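Local coordinates for protein L-ornithine N(5)-monooxygenase (Pseudomonas aeruginosa, PDB 3S5W) that uses FAD, NADPH and dioxygen to hydroxylate the side-chain nitrogen of L-ornithine, the first step in making the hydroxamate siderophore pyoverdin, at residues T282-Y286 against E395-Y400; N302-S306 against L424-L428. One frame throughout, in Å; residues are numbered along the deposited sequence.

Contact 1: T282-Y286 against E395-Y400; sequences TDLIY and EIGRDY
The aliphatic part of R398 crosses one face of the Y286 ring where helix 279-287 meets the loop that carries residues 395-400. The tight half of the contact is built on the tyrosine. With CG anti to the backbone N (chi1 -162°), its ring leaves the helix and reaches the loop, where Y286 OH donates to I396 O at 2.9 Å, in the carbonyl plane and on a lone pair. The backbone of R398 then passes over one ring face, and R398 CB sits 4.2 Å from the centroid of the Y286 ring, close to the normal, a CH-pi contact. H422, from the short helix 419-422, meets the same tyrosine ring at an angle.

Farther along, the arginine chain turns about its CB-CG bond (chi2 54°), which carries its guanidinium back along the helix to T282 and D283. T282 CG2 lies over the centre of one guanidinium face, 3.6 Å from R398 CZ, and the same methyl touches Y400 OH. At the edge, R398 NE meets D283 OD2 at 2.8 Å, nearly along the C-O axis, and R398 NH2 meets it at 3.0 Å from above the carboxylate plane. NE and NH2 share the one oxygen, a side-on grip with the carboxylate and guanidinium planes 54° apart.

The looser side is the outer one. D283 and E395 are both exposed, and E395 brings OE2 only to 3.6 Å from Y286 OH while its OE1 forms a salt bridge with R293, which is also a cation-pi partner of the tyrosine ring. R398 also uses NH1 in a salt bridge with E438 of helix 432-447. The arginine therefore has a carboxylate from each of two helices, which probably stabilises its positive charge and ties both helices to one loop.

Contact 2: N302-S306 against L424-L428; sequences NTNYS and LSDTL. With NAP (NADP nicotinamide-adenine-dinucleotide phosphate), chain F; ONH (N~5~-hydroxy-L-ornithine), chain E.
The active site of this flavoprotein monooxygenase, where nicotinamide cofactor, flavin and substrate converge, is lined here by two loops, residues 302-306 and 424-428. Across it N304 and L428 run alongside one another, pointing opposite ways, with L428 CD2 3.4 Å from N304 OD1. CG of N304 stands anti to the backbone N (chi1 -165°), which brings the amide to the hydroxyornithine, and N304 OD1 accepts a 2.8 Å hydrogen bond from its NE. The backbone O of N304 takes a separate bond from the ribose O3D of NADP at 3.0 Å. L428 meets both ligands through its methyls, CD1 against CG of the product and CD2 against O2D of the ribose.

Beside this polar centre the loops touch mainly through the L424 methyls: CD2 at the edge of the Y305 ring, 3.7 Å from Y305 CE2, and CD1 against T303 OG1, which is hydrogen-bonded to Y300 O. The Y305 hydroxyl is held by Q419.

Farther out, S306 binds the cofactor twice: its N donates almost straight (171°) to O1A at 2.7 Å, and OG bonds O2X of the 2'-phosphate. T427 O bonds the FAD ribityl O2'. K89, N274 and S430 also hydrogen-bond the hydroxyornithine, and the arrangement is that of a class B N-hydroxylating monooxygenase site.

Followed from the N terminus, the chain passes the NADP-binding strand-turn-helix around G235 and enters helix 279-287, the first side of contact 1. Helix 290-299 then leads to 302-306, the first side of contact 2. After the later strands the loop 395-400 returns to helix 279-287 and closes contact 1 over 108 residues; strand 411-414 and helix 419-422 follow before 424-428 closes contact 2 over 117. The segments alternate, so the two closures cross rather than nest. Their centres lie about 16 Å apart, yet they touch where Y400 CE1 packs on D426 OD1. Contact 1 joins a helix to a loop, contact 2 lines the buried ligand site, and helix 419-422 adjoins both.

Contact 1: T282-Y286 against E395-Y400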
# COMPACT_ATOMS: atom_id res chain seq x y z
N THR A 282 13.42 12.07 6.77
CA THR A 282 13.30 10.89 7.66
C THR A 282 14.05 11.17 8.97
O THR A 282 13.50 10.98 10.06
CB THR A 282 13.77 9.58 6.99
OG1 THR A 282 13.06 9.40 5.75
CG2 THR A 282 13.52 8.32 7.92
N ASP A 283 15.28 11.64 8.84
CA ASP A 283 16.15 11.99 9.98
C ASP A 283 15.53 13.09 10.82
O ASP A 283 15.55 13.05 12.06
CB ASP A 283 17.53 12.46 9.49
CG ASP A 283 18.44 11.31 9.10
OD1 ASP A 283 19.37 11.55 8.31
OD2 ASP A 283 18.23 10.16 9.57
N LEU A 284 14.96 14.08 10.13
CA LEU A 284 14.38 15.23 10.80
C LEU A 284 13.19 14.83 11.70
O LEU A 284 13.17 15.15 12.87
CB LEU A 284 13.97 16.28 9.76
CG LEU A 284 13.44 17.66 10.21
CD1 LEU A 284 12.01 17.61 10.66
CD2 LEU A 284 14.35 18.29 11.28
N ILE A 285 12.20 14.14 11.13
CA ILE A 285 11.04 13.76 11.93
C ILE A 285 11.41 12.80 13.07
O ILE A 285 10.91 12.94 14.19
CB ILE A 285 9.83 13.25 11.08
CG1 ILE A 285 8.56 13.13 11.96
CG2 ILE A 285 10.18 11.98 10.29
CD1 ILE A 285 7.24 13.04 11.18
N TYR A 286 12.30 11.85 12.77
CA TYR A 286 12.78 10.93 13.80
C TYR A 286 13.45 11.64 15.00
O TYR A 286 13.28 11.22 16.14
CB TYR A 286 13.72 9.89 13.22
CG TYR A 286 13.83 8.71 14.17
CD1 TYR A 286 14.86 8.66 15.14
CD2 TYR A 286 12.87 7.69 14.16
CE1 TYR A 286 14.93 7.59 16.05
CE2 TYR A 286 12.94 6.62 15.06
CZ TYR A 286 13.97 6.58 16.00
OH TYR A 286 14.02 5.51 16.89
N GLU A 395 9.72 2.25 21.01
CA GLU A 395 9.38 2.35 19.58
C GLU A 395 10.48 1.76 18.69
O GLU A 395 11.63 1.57 19.13
CB GLU A 395 9.08 3.82 19.16
CG GLU A 395 10.32 4.76 19.11
CD GLU A 395 10.07 6.14 18.49
OE1 GLU A 395 8.93 6.44 18.09
OE2 GLU A 395 11.03 6.94 18.40
N ILE A 396 10.12 1.46 17.44
CA ILE A 396 11.07 1.10 16.37
C ILE A 396 12.32 2.02 16.30
O ILE A 396 12.23 3.25 16.53
CB ILE A 396 10.30 1.11 15.01
CG1 ILE A 396 11.04 0.33 13.93
CG2 ILE A 396 9.99 2.54 14.57
CD1 ILE A 396 10.17 0.05 12.70
N GLY A 397 13.48 1.44 15.98
CA GLY A 397 14.72 2.21 15.88
C GLY A 397 14.76 3.03 14.58
O GLY A 397 13.95 2.82 13.67
N ARG A 398 15.71 3.96 14.50
CA ARG A 398 15.97 4.69 13.25
C ARG A 398 16.17 3.71 12.08
O ARG A 398 15.61 3.93 10.99
CB ARG A 398 17.20 5.58 13.40
CG ARG A 398 17.60 6.39 12.14
CD ARG A 398 16.44 7.25 11.57
NE ARG A 398 16.81 7.86 10.28
CZ ARG A 398 16.77 7.23 9.09
NH1 ARG A 398 16.32 5.98 8.99
NH2 ARG A 398 17.12 7.88 7.98
N ASP A 399 16.92 2.63 12.33
CA ASP A 399 17.20 1.60 11.31
C ASP A 399 16.06 0.58 11.06
O ASP A 399 16.28 -0.44 10.40
CB ASP A 399 18.52 0.87 11.64
CG ASP A 399 18.44 0.05 12.95
OD1 ASP A 399 17.44 0.21 13.68
OD2 ASP A 399 19.38 -0.72 13.22
N TYR A 400 14.87 0.87 11.57
CA TYR A 400 13.64 0.10 11.36
C TYR A 400 13.61 -1.23 12.16
O TYR A 400 12.76 -2.06 11.93
CB TYR A 400 13.36 -0.15 9.86
CG TYR A 400 13.25 1.15 9.10
CD1 TYR A 400 12.03 1.85 9.06
CD2 TYR A 400 14.36 1.70 8.44
CE1 TYR A 400 11.91 3.08 8.37
CE2 TYR A 400 14.26 2.93 7.74
CZ TYR A 400 13.01 3.60 7.72
OH TYR A 400 12.87 4.80 7.05

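Contact 2: N302-S306 against L424-L428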
# COMPACT_ATOMS: atom_id res chain seq x y z
N ASN A 302 -2.34 16.42 3.80
CA ASN A 302 -2.90 16.55 2.46
C ASN A 302 -1.92 16.33 1.29
O ASN A 302 -2.27 16.55 0.13
CB ASN A 302 -3.64 17.91 2.31
CG ASN A 302 -2.71 19.05 2.07
OD1 ASN A 302 -1.56 19.05 2.53
ND2 ASN A 302 -3.19 20.07 1.32
N THR A 303 -0.70 15.94 1.60
CA THR A 303 0.25 15.47 0.56
C THR A 303 -0.04 14.00 0.23
O THR A 303 0.41 13.48 -0.78
CB THR A 303 1.69 15.52 1.06
OG1 THR A 303 1.80 14.69 2.22
CG2 THR A 303 2.08 16.96 1.40
N ASN A 304 -0.83 13.34 1.08
CA ASN A 304 -1.00 11.90 0.90
C ASN A 304 -2.36 11.28 1.23
O ASN A 304 -2.67 10.22 0.70
CB ASN A 304 0.09 11.13 1.67
CG ASN A 304 0.19 9.66 1.22
OD1 ASN A 304 0.46 9.38 0.05
ND2 ASN A 304 -0.06 8.71 2.15
N TYR A 305 -3.14 11.88 2.11
CA TYR A 305 -4.37 11.25 2.58
C TYR A 305 -5.58 12.11 2.29
O TYR A 305 -5.49 13.36 2.44
CB TYR A 305 -4.29 11.01 4.10
CG TYR A 305 -3.22 10.03 4.50
CD1 TYR A 305 -3.40 8.66 4.28
CD2 TYR A 305 -2.04 10.46 5.13
CE1 TYR A 305 -2.44 7.74 4.63
CE2 TYR A 305 -1.04 9.54 5.51
CZ TYR A 305 -1.26 8.17 5.25
OH TYR A 305 -0.33 7.22 5.59
N SER A 306 -6.68 11.46 1.88
CA SER A 306 -7.98 12.10 1.58
C SER A 306 -7.85 13.17 0.49
O SER A 306 -8.52 14.24 0.55
CB SER A 306 -8.61 12.72 2.84
OG SER A 306 -8.76 11.75 3.86
N LEU A 424 5.95 10.81 6.27
CA LEU A 424 4.96 10.45 5.25
C LEU A 424 5.49 9.57 4.11
O LEU A 424 4.69 8.95 3.38
CB LEU A 424 4.25 11.73 4.72
CG LEU A 424 3.29 12.32 5.75
CD1 LEU A 424 2.99 13.78 5.44
CD2 LEU A 424 1.99 11.58 5.82
N SER A 425 6.81 9.48 3.95
CA SER A 425 7.36 8.58 2.95
C SER A 425 7.18 7.11 3.36
O SER A 425 7.38 6.20 2.55
CB SER A 425 8.86 8.84 2.76
OG SER A 425 9.05 10.06 2.10
N ASP A 426 6.82 6.88 4.62
CA ASP A 426 6.98 5.52 5.19
C ASP A 426 6.18 4.45 4.45
O ASP A 426 6.70 3.37 4.19
CB ASP A 426 6.68 5.49 6.69
CG ASP A 426 7.20 4.20 7.36
OD1 ASP A 426 8.42 4.11 7.58
OD2 ASP A 426 6.39 3.30 7.62
N THR A 427 4.92 4.73 4.13
CA THR A 427 4.06 3.76 3.43
C THR A 427 4.12 3.83 1.90
O THR A 427 3.33 3.17 1.23
CB THR A 427 2.58 3.96 3.82
OG1 THR A 427 2.11 5.22 3.30
CG2 THR A 427 2.42 3.91 5.35
N LEU A 428 5.04 4.62 1.36
CA LEU A 428 5.03 4.91 -0.10
C LEU A 428 6.25 4.32 -0.78
O LEU A 428 7.03 3.59 -0.16
CB LEU A 428 4.99 6.44 -0.33
CG LEU A 428 3.83 7.21 0.30
CD1 LEU A 428 3.99 8.71 0.02
CD2 LEU A 428 2.48 6.72 -0.21
PA NAP F . -7.19 7.64 1.90
O1A NAP F . -6.47 8.80 1.35
O2A NAP F . -6.84 7.31 3.27
O5B NAP F . -8.73 7.90 1.63
C5B NAP F . -9.62 7.28 2.48
C4B NAP F . -10.96 7.89 2.11
O4B NAP F . -11.88 7.10 2.80
C3B NAP F . -11.07 9.33 2.63
O3B NAP F . -11.95 9.99 1.73
C2B NAP F . -11.76 9.08 3.98
O2B NAP F . -12.59 10.15 4.34
C1B NAP F . -12.67 7.87 3.67
N9A NAP F . -13.00 7.16 4.92
C8A NAP F . -12.11 6.52 5.76
N7A NAP F . -12.79 6.00 6.81
C5A NAP F . -14.09 6.33 6.65
C6A NAP F . -15.22 6.08 7.44
N6A NAP F . -15.11 5.42 8.59
N1A NAP F . -16.42 6.55 7.01
C2A NAP F . -16.57 7.25 5.84
N3A NAP F . -15.45 7.50 5.06
C4A NAP F . -14.24 7.06 5.47
O3 NAP F . -7.03 6.35 0.95
PN NAP F . -6.92 6.14 -0.67
O1N NAP F . -6.96 4.65 -0.87
O2N NAP F . -7.90 6.97 -1.44
O5D NAP F . -5.41 6.67 -0.82
C5D NAP F . -4.84 7.55 -1.77
C4D NAP F . -3.44 6.95 -1.86
O4D NAP F . -2.80 7.06 -3.11
C3D NAP F . -2.37 7.47 -0.91
O3D NAP F . -2.72 7.25 0.44
C2D NAP F . -1.17 6.68 -1.43
O2D NAP F . -0.91 5.42 -0.81
C1D NAP F . -1.53 6.44 -2.90
P2B NAP F . -12.20 11.27 5.45
O1X NAP F . -13.56 11.85 5.78
O2X NAP F . -11.26 12.19 4.69
O3X NAP F . -11.49 10.59 6.60
C ONH E . 6.66 12.01 -3.47
N ONH E . 4.59 13.35 -3.55
O ONH E . 7.03 12.75 -4.42
CA ONH E . 5.23 12.12 -3.01
CB ONH E . 4.46 10.84 -3.38
CD ONH E . 2.30 9.68 -3.19
NE ONH E . 0.98 9.83 -2.64
CG ONH E . 3.05 10.94 -2.82
OZ ONH E . -0.02 9.06 -3.17
OXT ONH E . 7.40 11.18 -2.87